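Local coordinates for protein Ral guanine nucleotide dissociation stimulator-like 2 (Mus musculus, PDB 4JGW) that probably acts as a guanine nucleotide exchange factor for small G proteins and is a putative effector of Ras or Rap, at residues 22-27 with 49-54; 58-63 with 94-99; 88-93 with 135-140. All coordinates share one frame; numbering follows the deposited sequence.

Contact 1 (22-27 with 49-54); sequences DGATFT and RRLRAG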
ATOM      1  N   ASP A  22      34.322   0.064   4.784  1.00 47.87           N
ATOM      2  CA  ASP A  22      34.720   0.513   3.440  1.00 47.43           C
ATOM      3  C   ASP A  22      33.870   1.671   2.905  1.00 46.97           C
ATOM      4  O   ASP A  22      34.370   2.789   2.737  1.00 47.13           O
ATOM      5  CB  ASP A  22      34.732  -0.668   2.456  1.00 47.51           C
ATOM      6  CG  ASP A  22      35.265  -0.291   1.076  1.00 47.81           C
ATOM      7  OD1 ASP A  22      36.122   0.616   0.972  1.00 47.92           O
ATOM      8  OD2 ASP A  22      34.830  -0.919   0.087  1.00 48.18           O
ATOM      9  N   GLY A  23      32.591   1.401   2.653  1.00 46.19           N
ATOM     10  CA  GLY A  23      31.669   2.421   2.165  1.00 45.31           C
ATOM     11  C   GLY A  23      30.322   2.396   2.865  1.00 44.67           C
ATOM     12  O   GLY A  23      29.287   2.571   2.224  1.00 44.47           O
ATOM     13  N   ALA A  24      30.342   2.189   4.181  1.00 43.99           N
ATOM     14  CA  ALA A  24      29.120   2.080   4.980  1.00 43.35           C
ATOM     15  C   ALA A  24      29.330   2.483   6.439  1.00 42.85           C
ATOM     16  O   ALA A  24      30.439   2.392   6.967  1.00 42.84           O
ATOM     17  CB  ALA A  24      28.554   0.662   4.898  1.00 43.23           C
ATOM     18  N   THR A  25      28.250   2.924   7.079  1.00 42.32           N
ATOM     19  CA  THR A  25      28.250   3.264   8.500  1.00 41.84           C
ATOM     20  C   THR A  25      27.258   2.370   9.249  1.00 41.51           C
ATOM     21  O   THR A  25      26.096   2.246   8.854  1.00 41.46           O
ATOM     22  CB  THR A  25      27.913   4.758   8.724  1.00 41.82           C
ATOM     23  OG1 THR A  25      28.889   5.571   8.060  1.00 41.85           O
ATOM     24  CG2 THR A  25      27.905   5.109  10.209  1.00 41.89           C
ATOM     25  N   PHE A  26      27.733   1.752  10.325  1.00 41.16           N
ATOM     26  CA  PHE A  26      26.931   0.837  11.128  1.00 40.68           C
ATOM     27  C   PHE A  26      26.740   1.375  12.541  1.00 40.62           C
ATOM     28  O   PHE A  26      27.565   2.142  13.040  1.00 40.62           O
ATOM     29  CB  PHE A  26      27.600  -0.542  11.193  1.00 40.53           C
ATOM     30  CG  PHE A  26      27.684  -1.246   9.866  1.00 40.09           C
ATOM     31  CD1 PHE A  26      28.760  -1.028   9.013  1.00 39.77           C
ATOM     32  CD2 PHE A  26      26.693  -2.141   9.476  1.00 39.78           C
ATOM     33  CE1 PHE A  26      28.841  -1.680   7.786  1.00 39.82           C
ATOM     34  CE2 PHE A  26      26.765  -2.798   8.252  1.00 39.51           C
ATOM     35  CZ  PHE A  26      27.841  -2.568   7.407  1.00 39.83           C
ATOM     36  N   THR A  27      25.641   0.972  13.175  1.00 40.43           N
ATOM     37  CA  THR A  27      25.420   1.242  14.590  1.00 40.30           C
ATOM     38  C   THR A  27      25.330  -0.079  15.349  1.00 40.27           C
ATOM     39  O   THR A  27      24.460  -0.912  15.075  1.00 40.20           O
ATOM     40  CB  THR A  27      24.148   2.089  14.829  1.00 40.23           C
ATOM     41  OG1 THR A  27      24.282   3.348  14.162  1.00 40.48           O
ATOM     42  CG2 THR A  27      23.934   2.346  16.314  1.00 40.07           C
ATOM     43  N   ARG A  49      23.883  -5.121  14.937  1.00 33.98           N
ATOM     44  CA  ARG A  49      24.749  -4.261  14.145  1.00 33.80           C
ATOM     45  C   ARG A  49      24.016  -3.901  12.852  1.00 33.39           C
ATOM     46  O   ARG A  49      23.974  -4.690  11.905  1.00 33.24           O
ATOM     47  CB  ARG A  49      26.100  -4.940  13.868  1.00 33.92           C
ATOM     48  CG  ARG A  49      27.087  -4.070  13.098  1.00 34.90           C
ATOM     49  CD  ARG A  49      28.432  -4.757  12.885  1.00 36.68           C
ATOM     50  NE  ARG A  49      29.339  -3.888  12.138  1.00 38.45           N
ATOM     51  CZ  ARG A  49      30.658  -4.041  12.060  1.00 40.20           C
ATOM     52  NH1 ARG A  49      31.269  -5.045  12.686  1.00 41.16           N
ATOM     53  NH2 ARG A  49      31.377  -3.175  11.354  1.00 40.47           N
ATOM     54  N   ARG A  50      23.432  -2.706  12.829  1.00 33.00           N
ATOM     55  CA  ARG A  50      22.540  -2.310  11.742  1.00 32.73           C
ATOM     56  C   ARG A  50      23.139  -1.238  10.841  1.00 32.77           C
ATOM     57  O   ARG A  50      23.641  -0.217  11.326  1.00 32.74           O
ATOM     58  CB  ARG A  50      21.193  -1.835  12.295  1.00 32.61           C
ATOM     59  CG  ARG A  50      20.508  -2.833  13.215  1.00 31.53           C
ATOM     60  CD  ARG A  50      19.053  -2.476  13.424  1.00 29.59           C
ATOM     61  NE  ARG A  50      18.406  -3.379  14.373  1.00 28.71           N
ATOM     62  CZ  ARG A  50      18.244  -3.122  15.668  1.00 28.04           C
ATOM     63  NH1 ARG A  50      18.681  -1.979  16.190  1.00 27.50           N
ATOM     64  NH2 ARG A  50      17.641  -4.012  16.444  1.00 27.59           N
ATOM     65  N   LEU A  51      23.078  -1.478   9.532  1.00 32.66           N
ATOM     66  CA  LEU A  51      23.553  -0.511   8.544  1.00 32.72           C
ATOM     67  C   LEU A  51      22.683   0.744   8.570  1.00 32.84           C
ATOM     68  O   LEU A  51      21.455   0.661   8.506  1.00 32.74           O
ATOM     69  CB  LEU A  51      23.597  -1.128   7.137  1.00 32.52           C
ATOM     70  CG  LEU A  51      24.313  -0.336   6.029  1.00 32.48           C
ATOM     71  CD1 LEU A  51      24.893  -1.256   4.960  1.00 32.18           C
ATOM     72  CD2 LEU A  51      23.409   0.717   5.397  1.00 31.53           C
ATOM     73  N   ARG A  52      23.337   1.897   8.672  1.00 33.06           N
ATOM     74  CA  ARG A  52      22.659   3.192   8.733  1.00 33.46           C
ATOM     75  C   ARG A  52      22.697   3.911   7.388  1.00 33.42           C
ATOM     76  O   ARG A  52      21.702   4.495   6.957  1.00 33.41           O
ATOM     77  CB  ARG A  52      23.300   4.073   9.808  1.00 33.60           C
ATOM     78  CG  ARG A  52      22.916   3.704  11.230  1.00 34.47           C
ATOM     79  CD  ARG A  52      21.618   4.379  11.639  1.00 36.25           C
ATOM     80  NE  ARG A  52      21.527   4.560  13.084  1.00 38.36           N
ATOM     81  CZ  ARG A  52      22.075   5.573  13.750  1.00 39.25           C
ATOM     82  NH1 ARG A  52      22.761   6.510  13.105  1.00 40.20           N
ATOM     83  NH2 ARG A  52      21.939   5.648  15.066  1.00 39.85           N
ATOM     84  N   ALA A  53      23.860   3.872   6.744  1.00 33.49           N
ATOM     85  CA  ALA A  53      24.072   4.494   5.443  1.00 33.60           C
ATOM     86  C   ALA A  53      25.245   3.829   4.744  1.00 33.74           C
ATOM     87  O   ALA A  53      26.159   3.325   5.397  1.00 33.84           O
ATOM     88  CB  ALA A  53      24.326   5.986   5.596  1.00 33.52           C
ATOM     89  N   GLY A  54      25.215   3.828   3.417  1.00 33.94           N
ATOM     90  CA  GLY A  54      26.297   3.249   2.636  1.00 34.13           C
ATOM     91  C   GLY A  54      26.058   3.320   1.146  1.00 34.32           C
ATOM     92  O   GLY A  54      24.953   3.638   0.700  1.00 34.37           O
TER
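Phe26 lies with one ring face under the guanidinium of Arg49 and meets Leu51 through CD2 and CE2. Arg49 is extended from CG to NE, its CG anti to the backbone N (chi1 -177°), which carries the charged end back over the neighbouring strand: CZ stands 5.0 Å from the centroid of the Phe26 ring, close enough to the ring normal for a cation-pi contact. The two planes are almost perpendicular, 89° apart, so the guanidinium presents its edge, with NE 3.9 Å from CG of Phe26. Glu19 and Glu21 form salt bridges with Arg49 NH2 and probably fix its position above the ring. Beneath, Phe26 CE2 meets Leu51 CB at 3.8 Å, and Ala24 CB extends this apolar patch toward Leu51 CD1. On the face bearing Thr25, Thr27 and Ala53, Arg52 bends at chi2 (-86°) and lays one guanidinium face over Thr27 OG1, which is 3.2 Å from CZ; the hydroxyl itself is hydrogen-bonded to Asp18. Antiparallel backbone bonds join the strands, Thr27 and Arg50 exchanging N-H and C=O in both directions. Thr25 N donates to Ala53 O at 2.7 Å, whereas Thr25 O receives Arg52 N at 2.8 Å and, more weakly, Ala53 N. Gly54 fits closely against the other strand, its CA 3.1 Å from Gly23 O. With Arg52 and Ala53 both opposite Thr25, the pairing is a classic beta bulge, here in the antiparallel sheet whose strand 46-54 leads into helix 56-63 of the Ras-GEF N-terminal region.

Contact 2 (58-63 with 94-99); sequences ALVRHL and GLVADR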
ATOM      1  N   ALA A  58      27.955  -1.284  -1.038  1.00 33.85           N
ATOM      2  CA  ALA A  58      28.066  -1.648   0.375  1.00 33.44           C
ATOM      3  C   ALA A  58      26.768  -2.246   0.912  1.00 33.07           C
ATOM      4  O   ALA A  58      26.794  -3.116   1.787  1.00 32.99           O
ATOM      5  CB  ALA A  58      28.480  -0.444   1.205  1.00 33.35           C
ATOM      6  N   LEU A  59      25.639  -1.775   0.386  1.00 32.63           N
ATOM      7  CA  LEU A  59      24.332  -2.329   0.733  1.00 32.29           C
ATOM      8  C   LEU A  59      24.251  -3.802   0.338  1.00 32.06           C
ATOM      9  O   LEU A  59      23.724  -4.622   1.091  1.00 31.91           O
ATOM     10  CB  LEU A  59      23.194  -1.538   0.072  1.00 32.13           C
ATOM     11  CG  LEU A  59      23.001  -0.048   0.389  1.00 32.20           C
ATOM     12  CD1 LEU A  59      21.709   0.465  -0.235  1.00 32.25           C
ATOM     13  CD2 LEU A  59      23.011   0.243   1.881  1.00 31.92           C
ATOM     14  N   VAL A  60      24.793  -4.122  -0.837  1.00 31.87           N
ATOM     15  CA  VAL A  60      24.794  -5.488  -1.362  1.00 31.75           C
ATOM     16  C   VAL A  60      25.734  -6.410  -0.574  1.00 31.77           C
ATOM     17  O   VAL A  60      25.419  -7.584  -0.368  1.00 31.64           O
ATOM     18  CB  VAL A  60      25.115  -5.512  -2.883  1.00 31.83           C
ATOM     19  CG1 VAL A  60      25.325  -6.940  -3.392  1.00 31.44           C
ATOM     20  CG2 VAL A  60      23.996  -4.831  -3.668  1.00 31.92           C
ATOM     21  N   ARG A  61      26.875  -5.873  -0.133  1.00 31.75           N
ATOM     22  CA  ARG A  61      27.804  -6.618   0.728  1.00 31.82           C
ATOM     23  C   ARG A  61      27.127  -7.010   2.039  1.00 31.48           C
ATOM     24  O   ARG A  61      27.231  -8.154   2.482  1.00 31.48           O
ATOM     25  CB  ARG A  61      29.080  -5.814   1.013  1.00 31.99           C
ATOM     26  CG  ARG A  61      30.065  -5.747  -0.147  1.00 32.71           C
ATOM     27  CD  ARG A  61      31.452  -5.273   0.303  1.00 34.34           C
ATOM     28  NE  ARG A  61      31.473  -3.861   0.691  1.00 35.29           N
ATOM     29  CZ  ARG A  61      31.686  -2.844  -0.144  1.00 35.90           C
ATOM     30  NH1 ARG A  61      31.899  -3.061  -1.437  1.00 36.22           N
ATOM     31  NH2 ARG A  61      31.682  -1.600   0.315  1.00 36.40           N
ATOM     32  N   HIS A  62      26.429  -6.048   2.641  1.00 31.21           N
ATOM     33  CA  HIS A  62      25.656  -6.266   3.862  1.00 31.00           C
ATOM     34  C   HIS A  62      24.475  -7.214   3.603  1.00 30.91           C
ATOM     35  O   HIS A  62      24.149  -8.050   4.446  1.00 30.78           O
ATOM     36  CB  HIS A  62      25.178  -4.917   4.414  1.00 30.97           C
ATOM     37  CG  HIS A  62      24.537  -4.993   5.767  1.00 30.99           C
ATOM     38  ND1 HIS A  62      25.190  -5.480   6.879  1.00 30.87           N
ATOM     39  CD2 HIS A  62      23.311  -4.606   6.191  1.00 30.88           C
ATOM     40  CE1 HIS A  62      24.387  -5.408   7.926  1.00 30.70           C
ATOM     41  NE2 HIS A  62      23.241  -4.878   7.536  1.00 30.77           N
ATOM     42  N   LEU A  63      23.865  -7.090   2.423  1.00 30.73           N
ATOM     43  CA  LEU A  63      22.756  -7.957   2.001  1.00 30.69           C
ATOM     44  C   LEU A  63      23.158  -9.433   2.004  1.00 30.63           C
ATOM     45  O   LEU A  63      22.401 -10.292   2.462  1.00 30.56           O
ATOM     46  CB  LEU A  63      22.288  -7.573   0.593  1.00 30.50           C
ATOM     47  CG  LEU A  63      20.814  -7.579   0.158  1.00 30.93           C
ATOM     48  CD1 LEU A  63      20.723  -7.895  -1.338  1.00 30.36           C
ATOM     49  CD2 LEU A  63      19.926  -8.525   0.954  1.00 29.84           C
ATOM     50  N   GLY A  94      22.172  -7.213 -10.753  1.00 37.35           N
ATOM     51  CA  GLY A  94      23.517  -7.147 -11.326  1.00 37.55           C
ATOM     52  C   GLY A  94      24.614  -7.033 -10.281  1.00 37.70           C
ATOM     53  O   GLY A  94      25.649  -7.693 -10.388  1.00 37.73           O
ATOM     54  N   LEU A  95      24.379  -6.204  -9.266  1.00 37.81           N
ATOM     55  CA  LEU A  95      25.339  -6.013  -8.174  1.00 38.07           C
ATOM     56  C   LEU A  95      25.451  -7.238  -7.266  1.00 38.16           C
ATOM     57  O   LEU A  95      26.500  -7.474  -6.665  1.00 38.21           O
ATOM     58  CB  LEU A  95      24.989  -4.770  -7.353  1.00 38.01           C
ATOM     59  CG  LEU A  95      25.132  -3.427  -8.073  1.00 38.22           C
ATOM     60  CD1 LEU A  95      24.361  -2.360  -7.337  1.00 38.29           C
ATOM     61  CD2 LEU A  95      26.591  -3.024  -8.246  1.00 38.38           C
ATOM     62  N   VAL A  96      24.367  -8.005  -7.169  1.00 38.31           N
ATOM     63  CA  VAL A  96      24.386  -9.291  -6.474  1.00 38.53           C
ATOM     64  C   VAL A  96      25.256 -10.273  -7.259  1.00 38.85           C
ATOM     65  O   VAL A  96      26.113 -10.951  -6.684  1.00 38.74           O
ATOM     66  CB  VAL A  96      22.956  -9.857  -6.256  1.00 38.41           C
ATOM     67  CG1 VAL A  96      23.001 -11.315  -5.800  1.00 38.20           C
ATOM     68  CG2 VAL A  96      22.195  -9.011  -5.242  1.00 38.26           C
ATOM     69  N   ALA A  97      25.038 -10.327  -8.573  1.00 39.26           N
ATOM     70  CA  ALA A  97      25.850 -11.147  -9.475  1.00 39.65           C
ATOM     71  C   ALA A  97      27.308 -10.685  -9.504  1.00 39.89           C
ATOM     72  O   ALA A  97      28.212 -11.507  -9.621  1.00 39.97           O
ATOM     73  CB  ALA A  97      25.260 -11.144 -10.877  1.00 39.63           C
ATOM     74  N   ASP A  98      27.523  -9.373  -9.391  1.00 40.27           N
ATOM     75  CA  ASP A  98      28.866  -8.805  -9.266  1.00 40.63           C
ATOM     76  C   ASP A  98      29.581  -9.334  -8.026  1.00 40.83           C
ATOM     77  O   ASP A  98      30.711  -9.821  -8.115  1.00 40.94           O
ATOM     78  CB  ASP A  98      28.809  -7.275  -9.202  1.00 40.63           C
ATOM     79  CG  ASP A  98      28.680  -6.629 -10.570  1.00 40.85           C
ATOM     80  OD1 ASP A  98      28.661  -7.356 -11.586  1.00 40.76           O
ATOM     81  OD2 ASP A  98      28.599  -5.383 -10.624  1.00 40.92           O
ATOM     82  N   ARG A  99      28.908  -9.236  -6.880  1.00 41.03           N
ATOM     83  CA  ARG A  99      29.461  -9.648  -5.591  1.00 41.26           C
ATOM     84  C   ARG A  99      29.822 -11.133  -5.559  1.00 41.41           C
ATOM     85  O   ARG A  99      30.849 -11.514  -4.995  1.00 41.41           O
ATOM     86  CB  ARG A  99      28.496  -9.280  -4.452  1.00 41.27           C
ATOM     87  CG  ARG A  99      28.925  -9.717  -3.047  1.00 41.47           C
ATOM     88  CD  ARG A  99      30.207  -9.041  -2.580  1.00 41.80           C
ATOM     89  NE  ARG A  99      30.648  -9.570  -1.290  1.00 42.54           N
ATOM     90  CZ  ARG A  99      31.816  -9.293  -0.713  1.00 42.78           C
ATOM     91  NH1 ARG A  99      32.689  -8.484  -1.302  1.00 42.49           N
ATOM     92  NH2 ARG A  99      32.109  -9.830   0.464  1.00 42.99           N
TER
HETATM   93  O   HOH W   1      28.988 -10.044   1.283  1.00 54.81           O
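Val60 points at the helix containing Leu95, Val96 and Arg99 and makes most of the apolar contact. Its CG1 branch, anti to the backbone N (chi1 171°), reaches the backbone of the other helix, 3.5 Å from Leu95 O, and also touches Arg99 CB. The CG2 branch turns to Leu95 and meets its CB at 3.8 Å, the two side chains crossing at about a right angle. Val96 CG2 lies 4.2 Å from Val60 CG1 and is also approached by Leu63 CD1, at 4.3 Å. The short helical segments cross at -66° with axes 9.7 Å apart, an oblique helix-helix packing within the Ras-GEF N-terminal (REM) region. Alongside, Arg99 bends at chi2 and turns a guanidinium face to the aliphatic part of Arg61: CD of Arg61 is 3.8 Å from NH1 of Arg99. The two guanidinium planes are 68° apart and the like charges do not touch. A water bridges the same side, donating to Arg61 O at 2.8 Å and weakly accepting from Arg99 NE, a weak water-mediated link between a backbone carbonyl of one helix and a side chain of the other. Farther out, Leu63 is backed by Phe75, Thr76 and Leu79 of helix 75-82, while Leu64 packs on both Val96 and Arg99. Asp98, on the same helix as Arg99, forms a salt bridge to Arg143.

Contact 3 (88-93 with 135-140); sequences STPALF and SEVKGQ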
ATOM      1  N   SER A  88      17.342   0.212  -9.345  1.00 35.92           N
ATOM      2  CA  SER A  88      16.404  -0.601 -10.114  1.00 36.07           C
ATOM      3  C   SER A  88      16.645  -2.088  -9.881  1.00 36.22           C
ATOM      4  O   SER A  88      17.716  -2.487  -9.413  1.00 36.28           O
ATOM      5  CB  SER A  88      16.472  -0.261 -11.607  1.00 35.99           C
ATOM      6  OG  SER A  88      17.644  -0.780 -12.205  1.00 36.31           O
ATOM      7  N   THR A  89      15.635  -2.894 -10.201  1.00 36.37           N
ATOM      8  CA  THR A  89      15.696  -4.349 -10.057  1.00 36.66           C
ATOM      9  C   THR A  89      16.844  -4.996 -10.850  1.00 36.85           C
ATOM     10  O   THR A  89      17.572  -5.819 -10.292  1.00 36.96           O
ATOM     11  CB  THR A  89      14.328  -5.008 -10.384  1.00 36.57           C
ATOM     12  OG1 THR A  89      13.364  -4.597  -9.409  1.00 36.71           O
ATOM     13  CG2 THR A  89      14.421  -6.526 -10.381  1.00 36.71           C
ATOM     14  N   PRO A  90      17.022  -4.624 -12.140  1.00 37.08           N
ATOM     15  CA  PRO A  90      18.174  -5.189 -12.852  1.00 37.13           C
ATOM     16  C   PRO A  90      19.517  -4.699 -12.302  1.00 37.22           C
ATOM     17  O   PRO A  90      20.494  -5.448 -12.315  1.00 37.22           O
ATOM     18  CB  PRO A  90      17.971  -4.721 -14.299  1.00 37.10           C
ATOM     19  CG  PRO A  90      17.050  -3.559 -14.211  1.00 37.35           C
ATOM     20  CD  PRO A  90      16.167  -3.819 -13.036  1.00 37.08           C
ATOM     21  N   ALA A  91      19.552  -3.459 -11.818  1.00 37.34           N
ATOM     22  CA  ALA A  91      20.761  -2.892 -11.220  1.00 37.33           C
ATOM     23  C   ALA A  91      21.150  -3.614  -9.929  1.00 37.34           C
ATOM     24  O   ALA A  91      22.327  -3.911  -9.713  1.00 37.38           O
ATOM     25  CB  ALA A  91      20.586  -1.400 -10.971  1.00 37.34           C
ATOM     26  N   LEU A  92      20.159  -3.903  -9.086  1.00 37.24           N
ATOM     27  CA  LEU A  92      20.387  -4.616  -7.827  1.00 37.16           C
ATOM     28  C   LEU A  92      20.774  -6.076  -8.063  1.00 37.16           C
ATOM     29  O   LEU A  92      21.693  -6.591  -7.422  1.00 37.01           O
ATOM     30  CB  LEU A  92      19.152  -4.524  -6.919  1.00 37.18           C
ATOM     31  CG  LEU A  92      19.231  -5.104  -5.501  1.00 36.92           C
ATOM     32  CD1 LEU A  92      20.315  -4.423  -4.675  1.00 36.66           C
ATOM     33  CD2 LEU A  92      17.883  -4.991  -4.805  1.00 37.02           C
ATOM     34  N   PHE A  93      20.062  -6.728  -8.983  1.00 37.16           N
ATOM     35  CA  PHE A  93      20.354  -8.099  -9.401  1.00 37.21           C
ATOM     36  C   PHE A  93      21.782  -8.196  -9.943  1.00 37.29           C
ATOM     37  O   PHE A  93      22.506  -9.144  -9.632  1.00 37.30           O
ATOM     38  CB  PHE A  93      19.357  -8.535 -10.479  1.00 37.21           C
ATOM     39  CG  PHE A  93      19.155 -10.028 -10.583  1.00 37.19           C
ATOM     40  CD1 PHE A  93      18.061 -10.531 -11.279  1.00 37.58           C
ATOM     41  CD2 PHE A  93      20.039 -10.928  -9.993  1.00 37.36           C
ATOM     42  CE1 PHE A  93      17.856 -11.905 -11.396  1.00 37.59           C
ATOM     43  CE2 PHE A  93      19.840 -12.301 -10.101  1.00 37.49           C
ATOM     44  CZ  PHE A  93      18.746 -12.790 -10.803  1.00 37.44           C
ATOM     45  N   SER A 135      11.457  -9.511 -18.222  1.00 46.91           N
ATOM     46  CA  SER A 135      12.369  -9.641 -19.356  1.00 47.59           C
ATOM     47  C   SER A 135      13.645  -8.827 -19.159  1.00 48.02           C
ATOM     48  O   SER A 135      14.691  -9.158 -19.720  1.00 48.08           O
ATOM     49  CB  SER A 135      11.665  -9.215 -20.650  1.00 47.60           C
ATOM     50  OG  SER A 135      12.571  -9.169 -21.739  1.00 47.76           O
ATOM     51  N   GLU A 136      13.545  -7.768 -18.357  1.00 48.63           N
ATOM     52  CA  GLU A 136      14.655  -6.840 -18.117  1.00 49.21           C
ATOM     53  C   GLU A 136      15.819  -7.447 -17.328  1.00 49.40           C
ATOM     54  O   GLU A 136      16.942  -6.940 -17.386  1.00 49.40           O
ATOM     55  CB  GLU A 136      14.149  -5.583 -17.404  1.00 49.37           C
ATOM     56  CG  GLU A 136      13.270  -4.679 -18.262  1.00 50.19           C
ATOM     57  CD  GLU A 136      12.702  -3.498 -17.490  1.00 51.22           C
ATOM     58  OE1 GLU A 136      12.594  -3.584 -16.244  1.00 51.35           O
ATOM     59  OE2 GLU A 136      12.356  -2.482 -18.134  1.00 51.65           O
ATOM     60  N   VAL A 137      15.551  -8.524 -16.593  1.00 49.67           N
ATOM     61  CA  VAL A 137      16.581  -9.184 -15.784  1.00 49.94           C
ATOM     62  C   VAL A 137      17.122 -10.464 -16.436  1.00 50.17           C
ATOM     63  O   VAL A 137      17.671 -11.336 -15.754  1.00 50.11           O
ATOM     64  CB  VAL A 137      16.096  -9.471 -14.330  1.00 49.87           C
ATOM     65  CG1 VAL A 137      15.887  -8.171 -13.569  1.00 49.89           C
ATOM     66  CG2 VAL A 137      14.825 -10.322 -14.322  1.00 49.93           C
ATOM     67  N   LYS A 138      16.977 -10.555 -17.759  1.00 50.46           N
ATOM     68  CA  LYS A 138      17.398 -11.735 -18.520  1.00 50.73           C
ATOM     69  C   LYS A 138      18.909 -11.969 -18.465  1.00 50.88           C
ATOM     70  O   LYS A 138      19.357 -13.087 -18.202  1.00 50.92           O
ATOM     71  CB  LYS A 138      16.929 -11.633 -19.975  1.00 50.74           C
ATOM     72  N   GLY A 139      19.680 -10.911 -18.708  1.00 51.07           N
ATOM     73  CA  GLY A 139      21.141 -10.981 -18.686  1.00 51.38           C
ATOM     74  C   GLY A 139      21.707 -11.290 -17.312  1.00 51.61           C
ATOM     75  O   GLY A 139      22.672 -12.046 -17.189  1.00 51.56           O
ATOM     76  N   GLN A 140      21.099 -10.704 -16.280  1.00 51.85           N
ATOM     77  CA  GLN A 140      21.503 -10.933 -14.893  1.00 52.04           C
ATOM     78  C   GLN A 140      21.178 -12.350 -14.428  1.00 52.24           C
ATOM     79  O   GLN A 140      21.869 -12.901 -13.568  1.00 52.18           O
ATOM     80  CB  GLN A 140      20.849  -9.910 -13.958  1.00 52.03           C
ATOM     81  CG  GLN A 140      21.392  -8.489 -14.088  1.00 51.91           C
ATOM     82  CD  GLN A 140      20.707  -7.670 -15.173  1.00 51.86           C
ATOM     83  OE1 GLN A 140      19.890  -8.180 -15.941  1.00 51.77           O
ATOM     84  NE2 GLN A 140      21.042  -6.388 -15.236  1.00 51.72           N
TER
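Gln140 and Phe93 are brought together by their side-chain torsions: CG of Phe93 is anti to the backbone N (chi1 -156°), swinging the ring toward 135-140, while Gln140 sends CG beside its own backbone N (chi1 -71°) and then bends at chi2 (86°), folding its amide back toward Pro90. CB of Gln140 thereby sits over one ring face, 4.1 Å from the centroid of Phe93 and displaced toward the rim, a CH-pi contact. The amide and the ring are nearly parallel in orientation, and NE2 of Gln140 ends 3.1 Å from Pro90 O and 3.6 Å from Pro90 CB. The side chains of Val137 and Phe93 cross at about a right angle, with Val137 CB 3.8 Å from Phe93 CD1. Its CG1 branch turns to Pro90 and Thr89, lying 3.8 Å from Pro90 CA and 3.9 Å from Thr89 CG2. Thr89 thus offers its methyl to Val137, while its hydroxyl is hydrogen-bonded to His83 and Arg84. Glu136 adds its backbone, with O 3.9 Å from Pro90 CB. Both segments meet at helix starts: Ser88 is the N-cap of one helix and accepts a weak bond through OG from Ala91 N, and Val137 holds the N-cap position of the other, after a type I turn from Ser135 to Lys138. Within the RasGEF N-terminal region, the N-terminal ends of helices 89-101 and 138-151 are therefore packed together, and helix 108-128 lies against the same part: Trp125 touches Thr89 and Leu92, and Leu122 touches Phe93.

How the contacts relate
From the N terminus, contact 1 comes first: it pairs strands 24-33 and 46-54 and closes the loop between them before contact 2 opens. Strand 46-54 runs on to helix 56-63, where Phe26 meets His62 and Leu51 packs on Leu59, so the sheet packs on helix 56-63. Contact 2 then spans residues 64-93 to join helix 56-63 to helix 89-101. Contact 3 begins inside that span and ends beyond it, so the two cross; both use helix 89-101, and Val60 touches Leu92 while Gly94 touches Gln140. Helix 89-101 thus joins helix 56-63, which carries the sheet, to helix 138-151, whereas contacts 1 and 3 stay about 11 Å apart at their nearest atoms.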